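Local coordinates for thioesterase superfamily protein (Sulfolobus solfataricus, PDB 2GF6), which binds coenzyme A and is probably a hot-dog-fold thioesterase that hydrolyses acyl-CoA thioesters, at residues N82-E94 against T122-I134. Residues are numbered along the deposited sequence; the frame is centred on the assembly and turned at random.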
loop_
_atom_site.group_PDB
_atom_site.type_symbol
_atom_site.label_atom_id
_atom_site.label_comp_id
_atom_site.label_asym_id
_atom_site.label_seq_id
_atom_site.Cartn_x
_atom_site.Cartn_y
_atom_site.Cartn_z
ATOM N N ASN A 82 1.504 2.130 24.870
ATOM C CA ASN A 82 2.360 2.322 26.028
ATOM C C ASN A 82 3.742 2.793 25.590
ATOM O O ASN A 82 4.609 1.978 25.304
ATOM C CB ASN A 82 2.490 1.010 26.797
ATOM C CG ASN A 82 3.262 1.167 28.115
ATOM O OD1 ASN A 82 2.849 1.925 28.974
ATOM N ND2 ASN A 82 4.364 0.425 28.276
ATOM N N PRO A 83 3.956 4.114 25.540
ATOM C CA PRO A 83 5.288 4.635 25.216
ATOM C C PRO A 83 6.289 4.402 26.355
ATOM O O PRO A 83 5.980 4.683 27.510
ATOM C CB PRO A 83 5.048 6.136 25.010
ATOM C CG PRO A 83 3.554 6.300 24.961
ATOM C CD PRO A 83 2.990 5.198 25.783
ATOM N N LYS A 84 7.457 3.870 26.018
ATOM C CA LYS A 84 8.557 3.669 26.967
ATOM C C LYS A 84 9.745 4.464 26.451
ATOM O O LYS A 84 10.255 4.192 25.364
ATOM C CB LYS A 84 8.975 2.195 27.042
ATOM C CG LYS A 84 8.084 1.304 27.828
ATOM C CD LYS A 84 8.725 -0.105 27.965
ATOM C CE LYS A 84 7.948 -1.022 28.946
ATOM N NZ LYS A 84 7.745 -2.422 28.389
ATOM N N ILE A 85 10.180 5.440 27.228
ATOM C CA ILE A 85 11.327 6.231 26.871
ATOM C C ILE A 85 12.611 5.480 27.265
ATOM O O ILE A 85 12.922 5.368 28.452
ATOM C CB ILE A 85 11.225 7.608 27.540
ATOM C CG1 ILE A 85 10.025 8.362 26.962
ATOM C CG2 ILE A 85 12.520 8.401 27.359
ATOM C CD1 ILE A 85 9.730 9.653 27.664
ATOM N N LEU A 86 13.340 4.968 26.260
ATOM C CA LEU A 86 14.607 4.222 26.466
ATOM C C LEU A 86 15.854 5.091 26.658
ATOM O O LEU A 86 16.828 4.672 27.303
ATOM C CB LEU A 86 14.867 3.267 25.305
ATOM C CG LEU A 86 13.687 2.394 24.887
ATOM C CD1 LEU A 86 14.155 1.410 23.832
ATOM C CD2 LEU A 86 13.104 1.686 26.058
ATOM N N SER A 87 15.835 6.290 26.111
ATOM C CA SER A 87 16.979 7.164 26.201
ATOM C C SER A 87 16.604 8.622 25.908
ATOM O O SER A 87 15.433 8.950 25.685
ATOM C CB SER A 87 18.061 6.683 25.226
ATOM O OG SER A 87 17.678 6.889 23.885
ATOM N N ASN A 88 17.615 9.483 25.852
ATOM C CA ASN A 88 17.432 10.857 25.380
ATOM C C ASN A 88 17.018 10.954 23.903
ATOM O O ASN A 88 16.742 12.042 23.409
ATOM C CB ASN A 88 18.683 11.734 25.686
ATOM C CG ASN A 88 19.936 11.345 24.881
ATOM O OD1 ASN A 88 20.121 10.217 24.520
ATOM N ND2 ASN A 88 20.814 12.293 24.667
ATOM N N LYS A 89 16.917 9.826 23.206
ATOM C CA LYS A 89 16.630 9.869 21.789
ATOM C C LYS A 89 15.814 8.745 21.189
ATOM O O LYS A 89 15.481 8.833 20.013
ATOM C CB LYS A 89 17.942 9.991 21.001
ATOM C CG LYS A 89 18.909 8.874 21.169
ATOM C CD LYS A 89 20.158 9.085 20.313
ATOM C CE LYS A 89 20.979 10.264 20.748
ATOM N NZ LYS A 89 22.285 10.326 19.982
ATOM N N THR A 90 15.475 7.726 21.980
ATOM C CA THR A 90 14.772 6.540 21.492
ATOM C C THR A 90 13.530 6.242 22.351
ATOM O O THR A 90 13.567 6.370 23.582
ATOM C CB THR A 90 15.683 5.340 21.577
ATOM O OG1 THR A 90 16.828 5.569 20.757
ATOM C CG2 THR A 90 14.986 4.150 21.091
ATOM N N ILE A 91 12.442 5.867 21.686
ATOM C CA ILE A 91 11.193 5.492 22.357
ATOM C C ILE A 91 10.736 4.163 21.823
ATOM O O ILE A 91 10.867 3.927 20.641
ATOM C CB ILE A 91 10.079 6.487 22.026
ATOM C CG1 ILE A 91 10.470 7.884 22.502
ATOM C CG2 ILE A 91 8.749 6.073 22.708
ATOM C CD1 ILE A 91 9.599 8.981 21.926
ATOM N N LYS A 92 10.193 3.316 22.694
ATOM C CA LYS A 92 9.598 2.063 22.321
ATOM C C LYS A 92 8.100 2.217 22.506
ATOM O O LYS A 92 7.631 2.377 23.619
ATOM C CB LYS A 92 10.092 0.947 23.221
ATOM C CG LYS A 92 9.478 -0.398 22.983
ATOM C CD LYS A 92 10.129 -1.396 23.926
ATOM C CE LYS A 92 9.659 -2.807 23.667
ATOM N NZ LYS A 92 9.987 -3.619 24.855
ATOM N N PHE A 93 7.371 2.197 21.394
ATOM C CA PHE A 93 5.946 2.351 21.398
ATOM C C PHE A 93 5.372 0.963 21.400
ATOM O O PHE A 93 5.306 0.350 20.354
ATOM C CB PHE A 93 5.500 3.104 20.140
ATOM C CG PHE A 93 5.778 4.580 20.184
ATOM C CD1 PHE A 93 5.048 5.403 21.024
ATOM C CD2 PHE A 93 6.762 5.157 19.379
ATOM C CE1 PHE A 93 5.281 6.772 21.062
ATOM C CE2 PHE A 93 6.995 6.526 19.422
ATOM C CZ PHE A 93 6.260 7.332 20.267
ATOM N N GLU A 94 5.029 0.455 22.583
ATOM C CA GLU A 94 4.352 -0.848 22.748
ATOM C C GLU A 94 2.863 -0.678 22.465
ATOM O O GLU A 94 2.294 0.345 22.825
ATOM C CB GLU A 94 4.515 -1.359 24.170
ATOM C CG GLU A 94 5.948 -1.404 24.710
ATOM C CD GLU A 94 6.051 -2.055 26.113
ATOM O OE1 GLU A 94 5.140 -1.888 26.962
ATOM O OE2 GLU A 94 7.070 -2.719 26.383
ATOM N N THR A 122 19.910 12.005 17.167
ATOM C CA THR A 122 20.115 13.258 17.870
ATOM C C THR A 122 19.229 13.294 19.135
ATOM O O THR A 122 18.154 12.732 19.141
ATOM C CB THR A 122 19.812 14.437 16.952
ATOM O OG1 THR A 122 20.237 15.651 17.582
ATOM C CG2 THR A 122 18.378 14.558 16.701
ATOM N N GLU A 123 19.717 13.915 20.209
ATOM C CA GLU A 123 18.954 14.079 21.443
ATOM C C GLU A 123 17.654 14.830 21.148
ATOM O O GLU A 123 17.667 15.806 20.411
ATOM C CB GLU A 123 19.786 14.855 22.468
ATOM C CG GLU A 123 19.035 15.185 23.758
ATOM C CD GLU A 123 19.939 15.516 24.918
ATOM O OE1 GLU A 123 20.733 14.644 25.314
ATOM O OE2 GLU A 123 19.851 16.639 25.440
HETATM N N MSE A 124 16.530 14.371 21.702
HETATM C CA MSE A 124 15.264 15.106 21.579
HETATM C C MSE A 124 15.327 16.430 22.325
HETATM O O MSE A 124 15.813 16.491 23.439
HETATM C CB MSE A 124 14.116 14.296 22.135
HETATM C CG MSE A 124 13.851 13.128 21.305
HETATM SE SE MSE A 124 12.237 12.246 21.876
HETATM C CE MSE A 124 13.063 10.641 22.742
ATOM N N PRO A 125 14.861 17.509 21.699
ATOM C CA PRO A 125 14.918 18.785 22.390
ATOM C C PRO A 125 14.177 18.716 23.712
ATOM O O PRO A 125 13.287 17.878 23.879
ATOM C CB PRO A 125 14.182 19.734 21.434
ATOM C CG PRO A 125 14.244 19.113 20.131
ATOM C CD PRO A 125 14.316 17.644 20.340
ATOM N N LYS A 126 14.524 19.605 24.640
ATOM C CA LYS A 126 13.913 19.564 25.956
ATOM C C LYS A 126 12.443 19.991 25.826
ATOM O O LYS A 126 11.589 19.453 26.523
ATOM C CB LYS A 126 14.705 20.430 26.969
ATOM C CG LYS A 126 16.244 20.047 27.129
ATOM C CD LYS A 126 16.607 18.997 28.252
ATOM C CE LYS A 126 18.056 19.256 28.809
ATOM N NZ LYS A 126 18.718 18.167 29.660
ATOM N N GLU A 127 12.140 20.935 24.928
ATOM C CA GLU A 127 10.737 21.226 24.607
ATOM C C GLU A 127 9.962 19.907 24.573
ATOM O O GLU A 127 9.020 19.691 25.341
ATOM C CB GLU A 127 10.568 21.918 23.238
ATOM C CG GLU A 127 9.196 21.558 22.532
ATOM C CD GLU A 127 8.838 22.416 21.314
ATOM O OE1 GLU A 127 8.851 23.677 21.432
ATOM O OE2 GLU A 127 8.494 21.814 20.258
ATOM N N ILE A 128 10.399 19.024 23.687
ATOM C CA ILE A 128 9.702 17.774 23.401
ATOM C C ILE A 128 9.779 16.773 24.547
ATOM O O ILE A 128 8.778 16.121 24.885
ATOM C CB ILE A 128 10.240 17.187 22.072
ATOM C CG1 ILE A 128 9.652 17.991 20.899
ATOM C CG2 ILE A 128 9.928 15.689 21.912
ATOM C CD1 ILE A 128 10.669 18.397 19.870
HETATM N N MSE A 129 10.952 16.669 25.163
HETATM C CA MSE A 129 11.151 15.685 26.216
HETATM C C MSE A 129 10.411 16.016 27.519
HETATM O O MSE A 129 9.993 15.106 28.237
HETATM C CB MSE A 129 12.640 15.514 26.519
HETATM C CG MSE A 129 12.920 14.278 27.362
HETATM SE SE MSE A 129 12.174 12.672 26.537
HETATM C CE MSE A 129 13.702 12.180 25.581
ATOM N N ASP A 130 10.289 17.308 27.837
ATOM C CA ASP A 130 9.510 17.751 28.992
ATOM C C ASP A 130 8.056 17.280 28.865
ATOM O O ASP A 130 7.470 16.806 29.828
ATOM C CB ASP A 130 9.586 19.284 29.151
ATOM C CG ASP A 130 10.979 19.775 29.618
ATOM O OD1 ASP A 130 11.797 18.930 30.036
ATOM O OD2 ASP A 130 11.257 21.008 29.586
ATOM N N LYS A 131 7.491 17.376 27.663
ATOM C CA LYS A 131 6.086 16.991 27.437
ATOM C C LYS A 131 5.869 15.474 27.397
ATOM O O LYS A 131 4.937 14.959 28.011
ATOM C CB LYS A 131 5.540 17.667 26.174
ATOM C CG LYS A 131 5.323 19.177 26.337
ATOM C CD LYS A 131 4.132 19.680 25.506
ATOM C CE LYS A 131 3.554 20.996 26.021
ATOM N NZ LYS A 131 2.709 20.853 27.244
ATOM N N LEU A 132 6.738 14.766 26.687
ATOM C CA LEU A 132 6.731 13.307 26.684
ATOM C C LEU A 132 6.913 12.689 28.051
ATOM O O LEU A 132 6.407 11.608 28.306
ATOM C CB LEU A 132 7.848 12.757 25.800
ATOM C CG LEU A 132 7.496 12.453 24.355
ATOM C CD1 LEU A 132 8.718 11.873 23.673
ATOM C CD2 LEU A 132 6.292 11.499 24.272
ATOM N N SER A 133 7.666 13.355 28.922
ATOM C CA SER A 133 7.986 12.798 30.243
ATOM C C SER A 133 6.797 12.801 31.219
ATOM O O SER A 133 6.869 12.154 32.265
ATOM C CB SER A 133 9.172 13.534 30.872
ATOM O OG SER A 133 8.735 14.691 31.545
ATOM N N ILE A 134 5.718 13.516 30.883
ATOM C CA ILE A 134 4.517 13.553 31.728
ATOM C C ILE A 134 3.576 12.368 31.468
ATOM O O ILE A 134 3.286 12.049 30.320
ATOM C CB ILE A 134 3.721 14.862 31.530
ATOM C CG1 ILE A 134 4.626 16.071 31.781
ATOM C CG2 ILE A 134 2.495 14.916 32.479
ATOM C CD1 ILE A 134 3.960 17.390 31.488
#
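Met124, a selenomethionine in the loop that leads into helix 126-132, lays its side chain against the hairpin turn between strands 76-85 and 90-99, over Lys89 and Ile91. Its backbone N first donates to Asn88 O over 2.9 Å, a bond that holds the start of the Met124 side chain at the turn. Met124 CB and CG stay beside that carbonyl oxygen, each 3.7 Å from Asn88 O. SE then passes near Ile91 CD1, and a bend at chi3 (-107°) brings Met124 CE to the backbone of the turn, 3.7 Å from Lys89 C, and against Ile91 CG1, the side chains of Met124 and Ile91 crossing at about a right angle. Outside the pair of segments, Met124 also packs on Phe58 and Ala113.

A second selenomethionine, Met129, approaches from the first turn of helix 126-132; its CE touches Ser87 O and Asn88 O, while SE slides past Ile85 CD1. Farther along the helix, Leu132 CD1 meets Ile91 CD1 tip to tip at a tight 3.5 Å. At the outer end, the Asn88 amide donates to Glu123 OE1, its plane steeply inclined to the carboxylate, though the modelled separation is doubtfully short. Ser87 OG, accepting from Lys89 N, closes an ST turn within the hairpin. The C-terminal helix thus packs on the 76-85/90-99 hairpin of a hot-dog fold, beside the coenzyme A pocket that Leu86 and Thr90 help line.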